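PDB 3JVG: T-cell surface glycoprotein CD1A1 antigen from Gallus gallus, which probably presents lipid antigens to T cells, as expected of a CD1-family surface glycoprotein resembling MHC class I. Local coordinates for residues F108-Y113 and F118-L123; R49-P54 and R167-A172; L10-T15 and K69-D74; G219-P224 and A258-H263. One frame throughout, in Å; residues are numbered along the deposited sequence.

Contact 1: residues F108-Y113 and F118-L123; sequences FFDIAY and FLRFNL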
# COMPACT_ATOMS: atom_id res chain seq x y z
N PHE A 108 14.95 9.40 -3.92
CA PHE A 108 14.54 9.58 -2.54
C PHE A 108 15.23 8.59 -1.66
O PHE A 108 15.46 7.44 -2.08
CB PHE A 108 13.01 9.49 -2.37
CG PHE A 108 12.37 8.26 -3.00
CD1 PHE A 108 11.97 8.28 -4.32
CD2 PHE A 108 12.10 7.13 -2.23
CE1 PHE A 108 11.37 7.17 -4.89
CE2 PHE A 108 11.46 6.02 -2.76
CZ PHE A 108 11.11 6.02 -4.13
N PHE A 109 15.58 9.02 -0.46
CA PHE A 109 16.11 8.07 0.51
C PHE A 109 15.76 8.72 1.86
O PHE A 109 16.42 9.68 2.28
CB PHE A 109 17.64 7.87 0.32
CG PHE A 109 18.31 6.86 1.27
CD1 PHE A 109 19.66 6.55 1.08
CD2 PHE A 109 17.62 6.22 2.29
CE1 PHE A 109 20.33 5.62 1.90
CE2 PHE A 109 18.25 5.31 3.12
CZ PHE A 109 19.64 5.01 2.93
N ASP A 110 14.68 8.21 2.45
CA ASP A 110 14.13 8.70 3.69
C ASP A 110 14.10 7.59 4.74
O ASP A 110 13.79 6.41 4.45
CB ASP A 110 12.69 9.21 3.49
CG ASP A 110 12.62 10.43 2.58
OD1 ASP A 110 12.55 10.24 1.36
OD2 ASP A 110 12.58 11.58 3.09
N ILE A 111 14.41 7.99 5.96
CA ILE A 111 14.23 7.18 7.13
C ILE A 111 13.18 7.78 8.06
O ILE A 111 13.14 9.01 8.32
CB ILE A 111 15.57 6.92 7.77
CG1 ILE A 111 16.46 6.19 6.70
CG2 ILE A 111 15.40 6.16 9.05
CD1 ILE A 111 17.89 6.13 7.02
N ALA A 112 12.27 6.90 8.50
CA ALA A 112 11.30 7.32 9.46
C ALA A 112 11.58 6.69 10.83
O ALA A 112 12.21 5.61 10.96
CB ALA A 112 9.86 7.01 8.98
N TYR A 113 11.07 7.40 11.83
CA TYR A 113 11.21 6.98 13.21
C TYR A 113 9.91 7.32 13.88
O TYR A 113 9.40 8.43 13.75
CB TYR A 113 12.39 7.68 13.90
CG TYR A 113 12.41 7.43 15.38
CD1 TYR A 113 12.57 6.12 15.90
CD2 TYR A 113 12.21 8.49 16.27
CE1 TYR A 113 12.56 5.89 17.27
CE2 TYR A 113 12.19 8.28 17.66
CZ TYR A 113 12.37 6.99 18.16
OH TYR A 113 12.35 6.84 19.52
N PHE A 118 12.49 11.20 9.67
CA PHE A 118 13.51 11.32 10.68
C PHE A 118 14.86 11.74 10.04
O PHE A 118 15.61 12.58 10.58
CB PHE A 118 13.56 9.96 11.39
CG PHE A 118 14.71 9.80 12.36
CD1 PHE A 118 14.62 10.30 13.66
CD2 PHE A 118 15.82 9.11 11.97
CE1 PHE A 118 15.67 10.11 14.57
CE2 PHE A 118 16.89 8.88 12.86
CZ PHE A 118 16.81 9.39 14.19
N LEU A 119 15.17 11.18 8.88
CA LEU A 119 16.38 11.56 8.16
C LEU A 119 16.09 11.52 6.68
O LEU A 119 15.35 10.65 6.22
CB LEU A 119 17.45 10.57 8.52
CG LEU A 119 18.85 10.85 8.97
CD1 LEU A 119 19.09 12.17 9.74
CD2 LEU A 119 19.39 9.58 9.72
N ARG A 120 16.63 12.45 5.93
CA ARG A 120 16.41 12.51 4.50
C ARG A 120 17.75 12.82 3.78
O ARG A 120 18.48 13.78 4.12
CB ARG A 120 15.37 13.56 4.13
CG ARG A 120 15.30 13.85 2.63
CD ARG A 120 14.15 14.83 2.27
NE ARG A 120 12.83 14.20 2.48
CZ ARG A 120 11.67 14.83 2.52
NH1 ARG A 120 11.60 16.16 2.40
NH2 ARG A 120 10.55 14.13 2.70
N PHE A 121 18.07 11.98 2.79
CA PHE A 121 19.24 12.18 2.00
C PHE A 121 19.08 13.34 1.02
O PHE A 121 18.03 13.51 0.39
CB PHE A 121 19.58 10.91 1.23
CG PHE A 121 21.02 10.89 0.68
CD1 PHE A 121 22.12 10.69 1.53
CD2 PHE A 121 21.26 11.08 -0.67
CE1 PHE A 121 23.46 10.68 1.03
CE2 PHE A 121 22.58 11.07 -1.19
CZ PHE A 121 23.68 10.87 -0.32
N ASN A 122 20.14 14.12 0.91
CA ASN A 122 20.19 15.21 -0.02
C ASN A 122 21.15 14.76 -1.07
O ASN A 122 22.35 14.70 -0.80
CB ASN A 122 20.76 16.42 0.70
CG ASN A 122 20.71 17.69 -0.13
OD1 ASN A 122 21.03 17.71 -1.34
ND2 ASN A 122 20.34 18.79 0.54
N LEU A 123 20.64 14.44 -2.26
CA LEU A 123 21.47 13.93 -3.37
C LEU A 123 22.59 14.91 -3.83
O LEU A 123 23.73 14.48 -4.04
CB LEU A 123 20.62 13.50 -4.57
CG LEU A 123 21.33 12.88 -5.79
CD1 LEU A 123 21.74 11.36 -5.63
CD2 LEU A 123 20.55 13.10 -7.10
O HOH W 1 16.08 11.80 -0.39
O HOH W 2 12.61 11.69 5.96

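Contact 2: residues R49-P54 and R167-A172; sequences RPWLRP and RLFIQA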
# COMPACT_ATOMS: atom_id res chain seq x y z
N ARG A 49 7.75 -11.80 -9.57
CA ARG A 49 7.44 -11.62 -10.99
C ARG A 49 8.44 -12.42 -11.84
O ARG A 49 9.62 -12.37 -11.59
CB ARG A 49 7.47 -10.11 -11.37
CG ARG A 49 6.48 -9.17 -10.57
CD ARG A 49 5.04 -9.72 -10.52
NE ARG A 49 4.51 -9.91 -11.87
CZ ARG A 49 3.67 -10.87 -12.24
NH1 ARG A 49 3.28 -11.75 -11.35
NH2 ARG A 49 3.23 -10.97 -13.49
N PRO A 50 7.95 -13.16 -12.82
CA PRO A 50 8.78 -14.02 -13.62
C PRO A 50 9.78 -13.29 -14.51
O PRO A 50 10.79 -13.86 -14.85
CB PRO A 50 7.80 -14.79 -14.49
CG PRO A 50 6.45 -14.43 -14.04
CD PRO A 50 6.51 -13.34 -13.07
N TRP A 51 9.52 -12.04 -14.89
CA TRP A 51 10.49 -11.29 -15.72
C TRP A 51 11.72 -10.77 -14.93
O TRP A 51 12.73 -10.41 -15.51
CB TRP A 51 9.77 -10.14 -16.45
CG TRP A 51 8.96 -9.25 -15.49
CD1 TRP A 51 7.62 -9.33 -15.21
CD2 TRP A 51 9.47 -8.16 -14.71
NE1 TRP A 51 7.27 -8.35 -14.29
CE2 TRP A 51 8.40 -7.63 -13.96
CE3 TRP A 51 10.75 -7.58 -14.57
CZ2 TRP A 51 8.56 -6.55 -13.08
CZ3 TRP A 51 10.91 -6.50 -13.69
CH2 TRP A 51 9.83 -6.01 -12.96
N LEU A 52 11.66 -10.78 -13.60
CA LEU A 52 12.78 -10.23 -12.79
C LEU A 52 14.12 -10.92 -12.96
O LEU A 52 15.10 -10.29 -13.44
CB LEU A 52 12.43 -10.28 -11.30
CG LEU A 52 12.10 -9.17 -10.31
CD1 LEU A 52 12.31 -7.71 -10.76
CD2 LEU A 52 10.73 -9.47 -9.67
N ARG A 53 14.20 -12.19 -12.56
CA ARG A 53 15.48 -12.92 -12.54
C ARG A 53 16.20 -12.95 -13.87
O ARG A 53 17.38 -12.76 -13.89
CB ARG A 53 15.38 -14.35 -11.97
CG ARG A 53 15.05 -14.41 -10.46
CD ARG A 53 16.16 -13.77 -9.59
NE ARG A 53 17.39 -14.59 -9.59
CZ ARG A 53 18.29 -14.66 -8.61
NH1 ARG A 53 18.14 -13.98 -7.48
NH2 ARG A 53 19.36 -15.43 -8.76
N PRO A 54 15.49 -13.13 -15.00
CA PRO A 54 16.25 -13.18 -16.23
C PRO A 54 16.60 -11.80 -16.76
O PRO A 54 17.32 -11.69 -17.77
CB PRO A 54 15.28 -13.87 -17.21
CG PRO A 54 14.11 -14.39 -16.35
CD PRO A 54 14.06 -13.40 -15.25
N ARG A 167 14.98 1.76 -15.75
CA ARG A 167 14.76 1.79 -17.20
C ARG A 167 14.61 0.38 -17.72
O ARG A 167 13.72 0.07 -18.52
CB ARG A 167 15.90 2.43 -17.97
CG ARG A 167 16.01 3.88 -17.69
CD ARG A 167 16.96 4.56 -18.68
NE ARG A 167 16.21 5.68 -19.21
CZ ARG A 167 16.33 6.94 -18.81
NH1 ARG A 167 17.25 7.28 -17.89
NH2 ARG A 167 15.56 7.88 -19.36
N LEU A 168 15.51 -0.47 -17.24
CA LEU A 168 15.51 -1.86 -17.60
C LEU A 168 14.25 -2.63 -17.12
O LEU A 168 13.74 -3.48 -17.85
CB LEU A 168 16.74 -2.46 -16.98
CG LEU A 168 16.74 -3.96 -16.89
CD1 LEU A 168 17.24 -4.52 -18.22
CD2 LEU A 168 17.71 -4.25 -15.80
N PHE A 169 13.78 -2.34 -15.90
CA PHE A 169 12.57 -2.98 -15.35
C PHE A 169 11.29 -2.53 -16.09
O PHE A 169 10.37 -3.34 -16.31
CB PHE A 169 12.45 -2.69 -13.83
CG PHE A 169 13.37 -3.53 -12.95
CD1 PHE A 169 14.27 -4.45 -13.51
CD2 PHE A 169 13.33 -3.41 -11.57
CE1 PHE A 169 15.08 -5.24 -12.70
CE2 PHE A 169 14.16 -4.21 -10.76
CZ PHE A 169 15.04 -5.13 -11.34
N ILE A 170 11.23 -1.24 -16.46
CA ILE A 170 10.14 -0.75 -17.33
C ILE A 170 10.04 -1.61 -18.61
O ILE A 170 8.94 -1.97 -19.03
CB ILE A 170 10.30 0.73 -17.71
CG1 ILE A 170 10.27 1.62 -16.46
CG2 ILE A 170 9.22 1.16 -18.76
CD1 ILE A 170 10.67 3.07 -16.73
N GLN A 171 11.19 -1.95 -19.20
CA GLN A 171 11.20 -2.75 -20.41
C GLN A 171 10.91 -4.21 -20.14
O GLN A 171 10.12 -4.80 -20.83
CB GLN A 171 12.52 -2.63 -21.20
CG GLN A 171 12.63 -1.44 -22.20
CD GLN A 171 11.27 -0.93 -22.71
OE1 GLN A 171 10.84 0.19 -22.39
NE2 GLN A 171 10.56 -1.78 -23.47
N ALA A 172 11.58 -4.79 -19.15
CA ALA A 172 11.38 -6.21 -18.84
C ALA A 172 9.96 -6.53 -18.33
O ALA A 172 9.35 -7.55 -18.71
CB ALA A 172 12.41 -6.68 -17.84

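Contact 3: residues L10-T15 and K69-D74; sequences LLHFAT and KSYVRD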
# COMPACT_ATOMS: atom_id res chain seq x y z
N LEU A 10 12.00 0.71 -2.78
CA LEU A 10 12.31 -0.32 -1.81
C LEU A 10 11.88 0.18 -0.45
O LEU A 10 12.32 1.28 -0.02
CB LEU A 10 13.81 -0.60 -1.78
CG LEU A 10 14.45 -1.06 -3.11
CD1 LEU A 10 15.97 -1.22 -2.91
CD2 LEU A 10 13.81 -2.41 -3.62
N LEU A 11 11.12 -0.64 0.24
CA LEU A 11 10.60 -0.31 1.55
C LEU A 11 11.20 -1.27 2.57
O LEU A 11 11.28 -2.52 2.36
CB LEU A 11 9.10 -0.51 1.51
CG LEU A 11 8.21 0.39 0.63
CD1 LEU A 11 6.70 0.08 0.93
CD2 LEU A 11 8.55 2.01 0.82
N HIS A 12 11.59 -0.75 3.71
CA HIS A 12 12.08 -1.59 4.78
C HIS A 12 11.46 -1.11 6.10
O HIS A 12 11.14 0.10 6.27
CB HIS A 12 13.61 -1.52 4.75
CG HIS A 12 14.29 -1.54 6.10
ND1 HIS A 12 14.57 -0.37 6.80
CD2 HIS A 12 14.85 -2.55 6.81
CE1 HIS A 12 15.24 -0.68 7.91
NE2 HIS A 12 15.41 -1.99 7.94
N PHE A 13 11.22 -2.04 7.02
CA PHE A 13 10.79 -1.61 8.35
C PHE A 13 11.36 -2.54 9.37
O PHE A 13 11.66 -3.70 9.06
CB PHE A 13 9.28 -1.52 8.53
CG PHE A 13 8.51 -2.78 8.13
CD1 PHE A 13 8.14 -3.72 9.09
CD2 PHE A 13 8.10 -2.97 6.80
CE1 PHE A 13 7.42 -4.84 8.76
CE2 PHE A 13 7.36 -4.11 6.44
CZ PHE A 13 7.03 -5.04 7.43
N ALA A 14 11.49 -2.03 10.60
CA ALA A 14 12.09 -2.78 11.70
C ALA A 14 11.49 -2.38 13.04
O ALA A 14 11.45 -1.20 13.41
CB ALA A 14 13.60 -2.58 11.72
N THR A 15 10.99 -3.37 13.76
CA THR A 15 10.56 -3.13 15.11
C THR A 15 11.68 -3.59 16.04
O THR A 15 12.01 -4.79 16.11
CB THR A 15 9.27 -3.95 15.46
OG1 THR A 15 8.25 -3.66 14.51
CG2 THR A 15 8.79 -3.59 16.80
N LYS A 69 20.91 -7.29 2.18
CA LYS A 69 21.06 -7.95 3.46
C LYS A 69 22.03 -7.16 4.35
O LYS A 69 21.80 -7.07 5.57
CB LYS A 69 21.53 -9.37 3.29
CG LYS A 69 20.54 -10.29 2.56
CD LYS A 69 21.16 -11.71 2.33
CE LYS A 69 20.03 -12.76 2.12
NZ LYS A 69 20.56 -14.15 1.82
N SER A 70 23.10 -6.59 3.77
CA SER A 70 24.02 -5.74 4.54
C SER A 70 23.29 -4.50 5.01
O SER A 70 23.47 -4.07 6.16
CB SER A 70 25.26 -5.30 3.73
OG SER A 70 25.97 -6.40 3.21
N TYR A 71 22.46 -3.91 4.13
CA TYR A 71 21.75 -2.71 4.54
C TYR A 71 20.95 -3.01 5.81
O TYR A 71 21.06 -2.30 6.81
CB TYR A 71 20.83 -2.18 3.43
CG TYR A 71 19.97 -0.99 3.87
CD1 TYR A 71 20.49 0.31 3.85
CD2 TYR A 71 18.67 -1.17 4.33
CE1 TYR A 71 19.75 1.41 4.26
CE2 TYR A 71 17.89 -0.06 4.76
CZ TYR A 71 18.44 1.22 4.71
OH TYR A 71 17.71 2.33 5.10
N VAL A 72 20.12 -4.06 5.75
CA VAL A 72 19.25 -4.43 6.83
C VAL A 72 20.00 -4.69 8.15
O VAL A 72 19.68 -4.11 9.19
CB VAL A 72 18.44 -5.62 6.42
CG1 VAL A 72 17.77 -6.24 7.63
CG2 VAL A 72 17.37 -5.17 5.35
N ARG A 73 21.00 -5.56 8.07
CA ARG A 73 21.86 -5.90 9.17
C ARG A 73 22.58 -4.67 9.76
O ARG A 73 22.67 -4.53 10.98
CB ARG A 73 22.89 -6.89 8.65
CG ARG A 73 23.81 -7.51 9.68
CD ARG A 73 24.55 -8.76 9.10
NE ARG A 73 25.24 -8.46 7.84
CZ ARG A 73 25.09 -9.12 6.69
NH1 ARG A 73 24.29 -10.18 6.58
NH2 ARG A 73 25.79 -8.72 5.63
N ASP A 74 23.13 -3.81 8.90
CA ASP A 74 23.92 -2.69 9.39
C ASP A 74 23.01 -1.67 10.04
O ASP A 74 23.36 -1.09 11.04
CB ASP A 74 24.72 -2.01 8.27
CG ASP A 74 25.92 -2.86 7.76
OD1 ASP A 74 26.25 -3.92 8.33
OD2 ASP A 74 26.53 -2.45 6.75
O HOH W 3 17.10 -3.45 10.10

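Contact 4: residues G219-P224 and A258-H263; sequences GREVPP and ACRVQH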
# COMPACT_ATOMS: atom_id res chain seq x y z
N GLY A 219 -27.44 14.82 -16.48
CA GLY A 219 -26.31 14.93 -17.36
C GLY A 219 -25.23 15.88 -16.87
O GLY A 219 -24.17 15.99 -17.49
N ARG A 220 -25.49 16.57 -15.76
CA ARG A 220 -24.56 17.59 -15.27
C ARG A 220 -23.84 17.21 -13.99
O ARG A 220 -24.46 16.77 -13.04
CB ARG A 220 -25.26 18.94 -15.14
CG ARG A 220 -25.82 19.44 -16.47
CD ARG A 220 -26.81 20.57 -16.28
NE ARG A 220 -26.27 21.85 -16.75
CZ ARG A 220 -25.62 22.72 -15.99
NH1 ARG A 220 -25.40 22.47 -14.71
NH2 ARG A 220 -25.19 23.85 -16.53
N GLU A 221 -22.52 17.40 -13.98
CA GLU A 221 -21.66 17.03 -12.85
C GLU A 221 -22.09 17.73 -11.56
O GLU A 221 -22.18 18.96 -11.49
CB GLU A 221 -20.16 17.26 -13.12
CG GLU A 221 -19.27 16.78 -11.92
CD GLU A 221 -17.74 16.90 -12.12
OE1 GLU A 221 -17.25 16.63 -13.22
OE2 GLU A 221 -17.00 17.22 -11.17
N VAL A 222 -22.38 16.92 -10.54
CA VAL A 222 -22.72 17.48 -9.22
C VAL A 222 -21.43 18.01 -8.58
O VAL A 222 -20.45 17.27 -8.43
CB VAL A 222 -23.39 16.45 -8.29
CG1 VAL A 222 -23.63 17.06 -6.90
CG2 VAL A 222 -24.70 15.96 -8.91
N PRO A 223 -21.42 19.31 -8.24
CA PRO A 223 -20.26 19.94 -7.60
C PRO A 223 -19.96 19.35 -6.21
O PRO A 223 -20.82 18.69 -5.61
CB PRO A 223 -20.72 21.40 -7.45
CG PRO A 223 -22.22 21.28 -7.34
CD PRO A 223 -22.54 20.24 -8.38
N PRO A 224 -18.74 19.58 -5.70
CA PRO A 224 -18.45 19.06 -4.37
C PRO A 224 -19.26 19.78 -3.30
O PRO A 224 -19.49 21.01 -3.36
CB PRO A 224 -16.95 19.34 -4.18
CG PRO A 224 -16.43 19.62 -5.53
CD PRO A 224 -17.56 20.24 -6.30
N ALA A 258 -27.09 9.63 -12.44
CA ALA A 258 -26.25 8.54 -12.94
C ALA A 258 -24.85 8.73 -12.38
O ALA A 258 -24.40 9.85 -12.13
CB ALA A 258 -26.21 8.55 -14.46
N CYS A 259 -24.17 7.61 -12.17
CA CYS A 259 -22.75 7.61 -11.85
C CYS A 259 -21.92 7.52 -13.12
O CYS A 259 -22.18 6.69 -13.98
CB CYS A 259 -22.45 6.40 -10.95
SG CYS A 259 -20.79 6.22 -10.57
N ARG A 260 -20.91 8.38 -13.25
CA ARG A 260 -20.02 8.39 -14.42
C ARG A 260 -18.63 7.90 -14.00
O ARG A 260 -18.03 8.45 -13.07
CB ARG A 260 -19.93 9.78 -15.07
CG ARG A 260 -19.15 9.72 -16.40
CD ARG A 260 -18.77 11.11 -17.01
NE ARG A 260 -18.26 12.08 -16.03
CZ ARG A 260 -18.19 13.41 -16.22
NH1 ARG A 260 -18.60 13.95 -17.37
NH2 ARG A 260 -17.73 14.20 -15.27
N VAL A 261 -18.14 6.87 -14.67
CA VAL A 261 -16.81 6.30 -14.37
C VAL A 261 -15.86 6.50 -15.58
O VAL A 261 -16.14 5.97 -16.65
CB VAL A 261 -16.92 4.80 -14.03
CG1 VAL A 261 -15.57 4.27 -13.64
CG2 VAL A 261 -18.00 4.59 -12.89
N GLN A 262 -14.79 7.29 -15.40
CA GLN A 262 -13.76 7.52 -16.41
C GLN A 262 -12.46 6.79 -16.02
O GLN A 262 -11.96 6.95 -14.88
CB GLN A 262 -13.50 9.01 -16.58
CG GLN A 262 -14.65 9.78 -17.21
CD GLN A 262 -14.50 11.30 -17.07
OE1 GLN A 262 -14.33 11.99 -18.05
NE2 GLN A 262 -14.56 11.81 -15.85
N HIS A 263 -11.93 5.99 -16.95
CA HIS A 263 -10.80 5.12 -16.68
C HIS A 263 -10.05 4.89 -17.96
O HIS A 263 -10.67 4.75 -19.04
CB HIS A 263 -11.24 3.79 -16.06
CG HIS A 263 -10.08 2.96 -15.56
ND1 HIS A 263 -9.58 1.87 -16.26
CD2 HIS A 263 -9.33 3.07 -14.44
CE1 HIS A 263 -8.56 1.36 -15.59
NE2 HIS A 263 -8.38 2.08 -14.49

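Contact 1: residues F108-Y113 and F118-L123
Strands 108-113 and 118-122 run antiparallel, with their axes 171° apart in direction, and Ile111 of one faces both Phe118 and Leu119 of the other. Ile111 and Leu119 form the hydrogen-bonded pair: Ile111 N reaches Leu119 O at 2.8 Å. In return Ile111 O accepts two donors, Phe118 N at 2.7 Å and Leu119 N at 3.0 Å, which is the signature of a classic beta bulge. Beyond the non-hydrogen-bonded pair Asp110-Arg120, Phe121 N meets Phe109 O at 2.9 Å, almost straight at 177°. Water 1 continues the ladder, donating to Phe121 O and accepting from Phe109 N.

These strands form a hairpin in the antiparallel floor of the MHC class I-like domain. Phe109, Ile111, Leu119 and Phe121 project toward the helical side, where Ile154 of helix 148-172 touches both phenylalanines; an unidentified bound molecule lies close to Ile111. Asp110 and Arg120 occupy the other face, on which Asp110 also packs against an aromatic side chain of another protein chain.

On that face the two charged chains lie side by side. A bend at chi3 (-69°) in Arg120 lets NE present its N-H to the syn lone pair of Asp110 OD2 at 2.7 Å, within the guanidinium plane, although the carboxylate is turned nearly perpendicular to it. NH2 adds a weak bond to the same oxygen, and water 2 joins OD2 to Leu119 O. At the bulged end, Tyr113 CB presses on Phe118 CD1 at 3.4 Å, while Phe118 CD2 lies 4.2 Å from Ile111 CG2.

Contact 2: residues R49-P54 and R167-A172
Trp51 carries its CG between the backbone N and the carbonyl carbon (chi1 52°), which places the indole against helix 148-172; Phe169 answers with CG beside its own backbone N (chi1 -77°), setting its ring in the path of the indole edge. The result is a T-shaped pair in which Trp51 CZ3 points at the Phe169 face and lies 3.9 Å from Phe169 CG. The planes stand at 71°, and the centroid of the six-membered indole ring is 5.6 Å from that of Phe169. Leu52 uses the same face of Phe169. Its CD1 sits 4.1 Å from the centroid of the Phe169 ring, over the face but somewhat off the ring normal, a CH-pi contact.

The indole is also held between two layers. Ala172 C lies 3.6 Å above one face, offset toward the rim, and Arg49 CB is 3.3 Å above the opposite face; Ala172 CB meets Trp51 CE3 at 3.8 Å. A type I turn from Arg49 to Leu52, closed by Leu52 N bonding to Arg49 O, brings the adjacent Trp51 and Leu52 to the helix together. In the MHC class I-like domain this ties the link between strand 45-47 and helix 58-82 to the C-terminal end of helix 148-172, with Met35 of strand 33-38 touching both Leu52 and Phe169.

The polar edge of Trp51 looks elsewhere: NE1 bonds to Asp176 OD2, which also forms a salt bridge with Arg49 NE. With its T-shaped pair, CH-pi contact and Ala172 methyl, the attachment is largely apolar and aromatic, and the Asp176 bond is consistent with restrained indole rotation, along with the packing on both faces.

Contact 3: residues L10-T15 and K69-D74
His12 of strand 10-15 and Val72 of helix 69-74 mark the nearest backbone approach, CA to CA at 8.0 Å, so the strand and the helix above it meet through side chains and one water. From the strand His12 reaches toward the helix; from the helix Tyr71 and Val72, consecutive residues, converge on its imidazole.

Tyr71 has CG anti to its backbone N (chi1 175°), which directs the phenol ring down to the sheet. Tyr71 CE2 then stands over the imidazole face, 3.9 Å from His12 ND1 and displaced toward the rim of that ring. With planes at 80° and ring centroids 5.4 Å apart, His12 and Tyr71 form an edge-to-face pair. Val72 CG2 comes in obliquely, 3.9 Å from His12 CD2.

Around the imidazole edge lies water 3, in the ring plane and 3.1 Å from His12 NE2. The same water donates a hydrogen bond to Val72 O over 2.8 Å, linking the histidine to the helix backbone. His12 ND1 bonds to Ser93 OG in the adjacent strand 89-99, and Tyr71 OH bonds to that same hydroxyl, while Phe75 makes a further edge-to-face pair with His12. The site joins the sheet floor to helix 58-82 of the MHC class I-like domain, the groove-forming platform of CD1 proteins, and an unidentified bound molecule lies near Tyr71.

Both nitrogens of the buried imidazole thus have polar partners, and the bonds to Ser93 OG at ND1 and to water 3 at NE2 probably restrain how the ring can turn. The hydroxyl end of Tyr71 is held by its own bond to Ser93 OG, so the two side chains share one serine hydroxyl.

Contact 4: residues G219-P224 and A258-H263
Glu221 and Arg260 approach with their side chains crossing at about a right angle, the carboxylate of Glu221 directed at the edge of the Arg260 guanidinium. Glu221 OE1 lies near the guanidinium plane and 3.2 Å from Arg260 NH2. The two flat groups are turned 85° to each other, so a single oxygen meets a single nitrogen in place of the two-pronged, coplanar pairing open to these groups. The pair is a salt bridge by charge and distance.

The torsions explain the reach. Glu221 is extended throughout, with chi1 at -177°, and its carboxylate end comes closer to the other segment than its CB does. The Arg260 side chain sets out toward the facing segment and bends at chi3 (43°), which brings NH2 round to the acid.

The backbones themselves stay well apart: the CA atoms of Glu221 and Arg260 are 8.9 Å from each other, because strand 212-217 runs between strands 220-221 and 257-262. Thr214 of that middle strand touches Glu221, and its OG1 accepts a weak hydrogen bond from Arg260 NH2, a further partner for that nitrogen. The three belong to one sheet of the immunoglobulin C1-set domain, and Cys259, next to Arg260, turns to the interior to form the intersheet disulfide with Cys201.

Only 59 Å² of surface is buried between the segments, and Glu221 is exposed. Solvent would be expected to screen the attraction across this single close approach, so the bridge is probably a modest electrostatic link laid across the intervening strand.

In the fold
Contacts 1, 2 and 3 lie in the MHC class I-like domain, contact 4 in the immunoglobulin domain, with its nearest atoms about 17 Å from contact 2 and 22 Å from contacts 1 and 3. Contact 1 is the buried one and joins neighbouring strands through backbone bonds; contacts 2 and 3 are partly buried, involve the helices and rely on edge-to-face aromatic pairs. Contacts 1 and 3 share the eight-stranded sheet and touch, Phe109 CE2 lying 3.6 Å from Tyr71 OH. Both contain polar groups bridged by water. Charge pairing appears on the sheet's other face in contact 1 and, more sparsely, at the surface in contact 4.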